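PDB 4YK1: bartonella effector protein (Bep) substrate of VirB T4SS from Bartonella rochalimae ATCC BAA-1498, which is translocated by the VirB type IV secretion system and, as a whole protein, probably AMPylates target proteins, this piece being its BID domain. Local coordinates for residues E39-L44 / E53-D58; K46-N51 / K107-E112. One frame throughout, in Å; residues are numbered along the deposited sequence.

Interaction 1 and interaction 2 lie side by side in the BID domain, with their centres about 8 Å apart. Both draw on helix 32-49. Interaction 1 joins this helix to the turn that leads into helix 56-64, and interaction 2 joins its last turn to the long helix 97-140. The two contacts touch directly. Ile41 CG1 packs on Glu112 CG at 3.6 Å, and Leu44 CD1 rests on Leu109 CA at 3.7 Å. Ile54 CD1 also meets Tyr49 CB at 3.7 Å. Helix 32-49 therefore has apolar neighbours on both partners. The AMPylation inferred for the whole protein is not assigned to these residues.

Interaction 1: residues E39-L44 / E53-D58; sequences EKIRAL and EILEQD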
# COMPACT_ATOMS: atom_id res chain seq x y z
N GLU A 39 -1.18 -5.09 -8.94
CA GLU A 39 -1.86 -5.91 -9.93
C GLU A 39 -2.55 -7.12 -9.29
O GLU A 39 -3.66 -7.49 -9.67
CB GLU A 39 -0.88 -6.36 -11.03
N LYS A 40 -1.89 -7.74 -8.30
CA LYS A 40 -2.49 -8.86 -7.58
C LYS A 40 -3.71 -8.44 -6.78
O LYS A 40 -4.72 -9.15 -6.74
CB LYS A 40 -1.46 -9.51 -6.64
N ILE A 41 -3.61 -7.29 -6.12
CA ILE A 41 -4.71 -6.77 -5.32
C ILE A 41 -5.92 -6.48 -6.23
O ILE A 41 -7.06 -6.79 -5.87
CB ILE A 41 -4.27 -5.52 -4.56
CG1 ILE A 41 -3.42 -5.92 -3.36
CG2 ILE A 41 -5.50 -4.72 -4.11
CD1 ILE A 41 -2.59 -4.78 -2.79
N ARG A 42 -5.67 -5.92 -7.40
CA ARG A 42 -6.75 -5.66 -8.35
C ARG A 42 -7.39 -6.96 -8.85
O ARG A 42 -8.61 -7.04 -8.98
CB ARG A 42 -6.24 -4.86 -9.56
CG ARG A 42 -5.80 -3.45 -9.25
CD ARG A 42 -5.62 -2.69 -10.57
NE ARG A 42 -4.74 -1.53 -10.46
CZ ARG A 42 -3.53 -1.44 -11.02
NH1 ARG A 42 -3.03 -2.43 -11.75
NH2 ARG A 42 -2.83 -0.33 -10.86
N ALA A 43 -6.57 -7.96 -9.15
CA ALA A 43 -7.09 -9.23 -9.66
C ALA A 43 -7.89 -9.98 -8.58
O ALA A 43 -8.96 -10.55 -8.86
CB ALA A 43 -5.95 -10.10 -10.20
N LEU A 44 -7.36 -10.00 -7.36
CA LEU A 44 -8.11 -10.54 -6.23
C LEU A 44 -9.42 -9.79 -6.03
O LEU A 44 -10.46 -10.42 -5.88
CB LEU A 44 -7.26 -10.47 -4.95
CG LEU A 44 -6.20 -11.57 -4.89
CD1 LEU A 44 -5.15 -11.24 -3.81
CD2 LEU A 44 -6.89 -12.90 -4.61
N GLU A 53 -11.33 -2.13 -8.66
CA GLU A 53 -10.91 -0.87 -8.01
C GLU A 53 -11.61 -0.61 -6.67
O GLU A 53 -11.54 0.51 -6.14
CB GLU A 53 -11.14 0.31 -8.97
CG GLU A 53 -10.34 0.24 -10.29
CD GLU A 53 -8.83 0.02 -10.09
OE1 GLU A 53 -8.23 0.62 -9.17
OE2 GLU A 53 -8.23 -0.75 -10.88
N ILE A 54 -12.23 -1.63 -6.09
CA ILE A 54 -12.99 -1.44 -4.86
C ILE A 54 -12.11 -0.89 -3.73
O ILE A 54 -12.59 -0.16 -2.88
CB ILE A 54 -13.71 -2.77 -4.46
CG1 ILE A 54 -14.86 -2.48 -3.48
CG2 ILE A 54 -12.73 -3.80 -3.87
CD1 ILE A 54 -15.87 -3.63 -3.40
N LEU A 55 -10.82 -1.22 -3.72
CA LEU A 55 -9.92 -0.70 -2.69
C LEU A 55 -9.04 0.46 -3.20
O LEU A 55 -8.02 0.78 -2.58
CB LEU A 55 -9.01 -1.81 -2.16
CG LEU A 55 -9.70 -3.05 -1.56
CD1 LEU A 55 -8.63 -4.04 -1.13
CD2 LEU A 55 -10.57 -2.67 -0.36
N GLU A 56 -9.43 1.08 -4.30
CA GLU A 56 -8.58 2.11 -4.91
C GLU A 56 -8.31 3.27 -3.93
O GLU A 56 -7.19 3.73 -3.80
CB GLU A 56 -9.23 2.64 -6.18
CG GLU A 56 -8.78 4.03 -6.56
CD GLU A 56 -9.56 4.56 -7.74
OE1 GLU A 56 -10.69 5.07 -7.52
OE2 GLU A 56 -9.06 4.46 -8.88
N GLN A 57 -9.35 3.70 -3.23
CA GLN A 57 -9.20 4.76 -2.22
C GLN A 57 -8.30 4.32 -1.06
O GLN A 57 -7.48 5.09 -0.56
CB GLN A 57 -10.57 5.18 -1.70
CG GLN A 57 -10.61 6.56 -1.13
CD GLN A 57 -12.02 7.06 -0.95
OE1 GLN A 57 -12.97 6.28 -0.88
NE2 GLN A 57 -12.18 8.38 -0.90
N ASP A 58 -8.45 3.07 -0.64
CA ASP A 58 -7.60 2.53 0.42
C ASP A 58 -6.11 2.51 0.05
O ASP A 58 -5.25 2.76 0.89
CB ASP A 58 -8.04 1.12 0.77
CG ASP A 58 -9.51 1.05 1.09
OD1 ASP A 58 -9.89 1.47 2.19
OD2 ASP A 58 -10.30 0.60 0.23
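Arg42 and Glu53 meet through side chains that set out alike, each CG lying opposite its own carbonyl carbon (chi1 -62° in Glu53, much the same in Arg42). From there they differ. Arg42 runs extended from CG to NE, while Glu53 folds at chi2 (-52°), which swings its carboxylate back toward the helix although its CB points away. The site belongs to the four-helix bundle of the BID domain, where helix 32-49 faces the turn that leads into helix 56-64.

The backbones come closest here, with Arg42 CA 6.4 Å from Glu53 CA. Only one carboxylate oxygen takes part in the salt bridge. Glu53 OE2 lies against Arg42 CD at 3.3 Å. The same OE2 of Glu53 reaches Arg42 NE at 3.6 Å, a long bond. The approach to the guanidinium is oblique, and the two planes are turned 44° apart. This is not the flat, two-pronged pairing of a carboxylate with a guanidinium. It probably adds a modest electrostatic attraction on the more exposed side of the contact.

Glu53 also opens a type I turn that ends at Glu56, closed by the backbone bond from Glu56 N to Glu53 O (2.9 Å). Asn51 OD1 accepts a bond from Glu53 N. Leu55, at the N-cap position, points toward Ile41, and both are buried. Ile41 also packs on Ile113 and Tyr116 of helix 97-140, and Leu55 touches Ser45 and Ile83. Between Ile41 and Leu55 one methyl meets another: CG2 of Ile41 lies 4.4 Å from CD1 of Leu55.

Interaction 2: residues K46-N51 / K107-E112; sequences KLIYNN and KILSNE
Leu109 meets Ile48 and Tyr49 together, with one methyl serving both. Its CG stands anti to the backbone N (chi1 175°). With chi2 at 58° for CD1, CD2 is the extended branch, anti to CA, and this is the methyl that reaches the end of helix 32-49. Leu109 CD2 lies 3.8 Å from Ile48 CD1. Leu109 CD2 lies equally far, 3.8 Å, from Tyr49 CE2.

Ile48 reaches across with its longer branch. CG1 sits anti to the carbonyl carbon, and chi2 (161°) extends CD1 toward Leu109, where Ile48 CD1 comes within 3.7 Å of Leu109 CB. The shorter branch of Ile48 lies on Tyr49 instead. Its CG2 stands 3.5 Å above the plane of the Tyr49 ring, over the centre, so this methyl covers one face in a CH-pi fashion. Leu109 CD2 comes to the ring edge, near its plane. All three residues are buried. The phenol hydroxyl is satisfied, since Tyr49 OH is hydrogen-bonded to Pro80 O.

The helix ends at Tyr49. Asn50 leaves helical geometry with positive phi, and Asn50 OD1 takes a bond from Lys46 NZ at 2.7 Å, tilted out of the carbonyl plane. Lys87 NZ is a second partner of the same oxygen.

The contact joins two helices of the four-helix bundle topped with a hook. Leu109 also packs on Ile41 and Leu44, earlier on helix 32-49. Ile83 and Leu86, in the loop after helix 67-78, touch Tyr49. This loop leads to the hairpin of strands 90-91 and 94-95, which precedes helix 97-140. Helix 67-78 packs on Ser110, whose OG is hydrogen-bonded to Ser73 O.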
# COMPACT_ATOMS: atom_id res chain seq x y z
N LYS A 46 -11.18 -8.23 -8.15
CA LYS A 46 -12.12 -8.62 -9.19
C LYS A 46 -12.74 -9.99 -8.87
O LYS A 46 -13.96 -10.18 -8.97
CB LYS A 46 -11.42 -8.63 -10.55
CG LYS A 46 -12.19 -9.36 -11.66
CD LYS A 46 -13.46 -8.63 -12.03
CE LYS A 46 -14.18 -9.33 -13.18
NZ LYS A 46 -15.52 -8.74 -13.40
N LEU A 47 -11.90 -10.94 -8.47
CA LEU A 47 -12.37 -12.28 -8.10
C LEU A 47 -13.36 -12.29 -6.94
O LEU A 47 -14.32 -13.07 -6.93
CB LEU A 47 -11.18 -13.17 -7.72
CG LEU A 47 -10.37 -13.68 -8.91
CD1 LEU A 47 -9.17 -14.47 -8.42
CD2 LEU A 47 -11.25 -14.52 -9.83
N ILE A 48 -13.10 -11.45 -5.95
CA ILE A 48 -13.84 -11.51 -4.71
C ILE A 48 -15.09 -10.63 -4.77
O ILE A 48 -16.17 -11.05 -4.36
CB ILE A 48 -12.96 -11.09 -3.51
CG1 ILE A 48 -11.76 -12.01 -3.37
CG2 ILE A 48 -13.79 -11.09 -2.21
CD1 ILE A 48 -10.65 -11.41 -2.53
N TYR A 49 -14.93 -9.42 -5.29
CA TYR A 49 -15.95 -8.39 -5.18
C TYR A 49 -16.50 -7.96 -6.53
O TYR A 49 -17.37 -7.09 -6.58
CB TYR A 49 -15.38 -7.16 -4.44
CG TYR A 49 -14.92 -7.44 -3.03
CD1 TYR A 49 -15.84 -7.72 -2.02
CD2 TYR A 49 -13.57 -7.43 -2.70
CE1 TYR A 49 -15.43 -7.98 -0.74
CE2 TYR A 49 -13.15 -7.68 -1.40
CZ TYR A 49 -14.09 -7.96 -0.43
OH TYR A 49 -13.69 -8.22 0.85
N ASN A 50 -15.97 -8.54 -7.61
CA ASN A 50 -16.36 -8.22 -8.98
C ASN A 50 -16.04 -6.77 -9.28
O ASN A 50 -16.69 -6.14 -10.11
CB ASN A 50 -17.86 -8.50 -9.22
CG ASN A 50 -18.17 -8.71 -10.69
OD1 ASN A 50 -17.34 -9.22 -11.44
ND2 ASN A 50 -19.36 -8.30 -11.12
N ASN A 51 -15.03 -6.24 -8.61
CA ASN A 51 -14.64 -4.87 -8.83
C ASN A 51 -13.17 -4.67 -8.53
O ASN A 51 -12.77 -4.60 -7.37
CB ASN A 51 -15.51 -3.93 -7.98
CG ASN A 51 -15.14 -2.48 -8.17
OD1 ASN A 51 -14.32 -2.15 -9.02
ND2 ASN A 51 -15.77 -1.60 -7.40
N LYS A 107 -9.01 -13.92 2.25
CA LYS A 107 -7.86 -14.11 3.15
C LYS A 107 -6.54 -13.82 2.45
O LYS A 107 -5.61 -13.26 3.05
CB LYS A 107 -7.83 -15.54 3.72
CG LYS A 107 -9.06 -15.90 4.54
CD LYS A 107 -8.87 -17.22 5.25
CE LYS A 107 -9.92 -17.42 6.32
NZ LYS A 107 -11.23 -17.66 5.72
N ILE A 108 -6.45 -14.25 1.20
CA ILE A 108 -5.25 -14.00 0.40
C ILE A 108 -5.13 -12.50 0.14
O ILE A 108 -4.04 -11.92 0.18
CB ILE A 108 -5.30 -14.80 -0.92
CG1 ILE A 108 -5.31 -16.30 -0.63
CG2 ILE A 108 -4.07 -14.46 -1.80
CD1 ILE A 108 -5.60 -17.17 -1.85
N LEU A 109 -6.27 -11.87 -0.13
CA LEU A 109 -6.29 -10.43 -0.34
C LEU A 109 -5.84 -9.69 0.92
O LEU A 109 -5.04 -8.74 0.86
CB LEU A 109 -7.69 -9.98 -0.76
CG LEU A 109 -7.89 -8.46 -0.89
CD1 LEU A 109 -6.92 -7.82 -1.90
CD2 LEU A 109 -9.36 -8.12 -1.25
N SER A 110 -6.36 -10.12 2.07
CA SER A 110 -5.97 -9.52 3.35
C SER A 110 -4.47 -9.61 3.52
O SER A 110 -3.81 -8.63 3.87
CB SER A 110 -6.67 -10.22 4.52
OG SER A 110 -6.06 -9.85 5.76
N ASN A 111 -3.92 -10.79 3.27
CA ASN A 111 -2.47 -11.00 3.36
C ASN A 111 -1.69 -10.07 2.40
O ASN A 111 -0.67 -9.48 2.77
CB ASN A 111 -2.16 -12.46 3.07
CG ASN A 111 -0.73 -12.84 3.40
OD1 ASN A 111 -0.01 -13.38 2.57
ND2 ASN A 111 -0.32 -12.56 4.61
N GLU A 112 -2.20 -9.93 1.18
CA GLU A 112 -1.52 -9.10 0.17
C GLU A 112 -1.53 -7.62 0.55
O GLU A 112 -0.55 -6.92 0.37
CB GLU A 112 -2.15 -9.31 -1.21
CG GLU A 112 -1.35 -8.71 -2.35
CD GLU A 112 0.03 -9.33 -2.50
OE1 GLU A 112 0.18 -10.56 -2.23
OE2 GLU A 112 0.97 -8.59 -2.86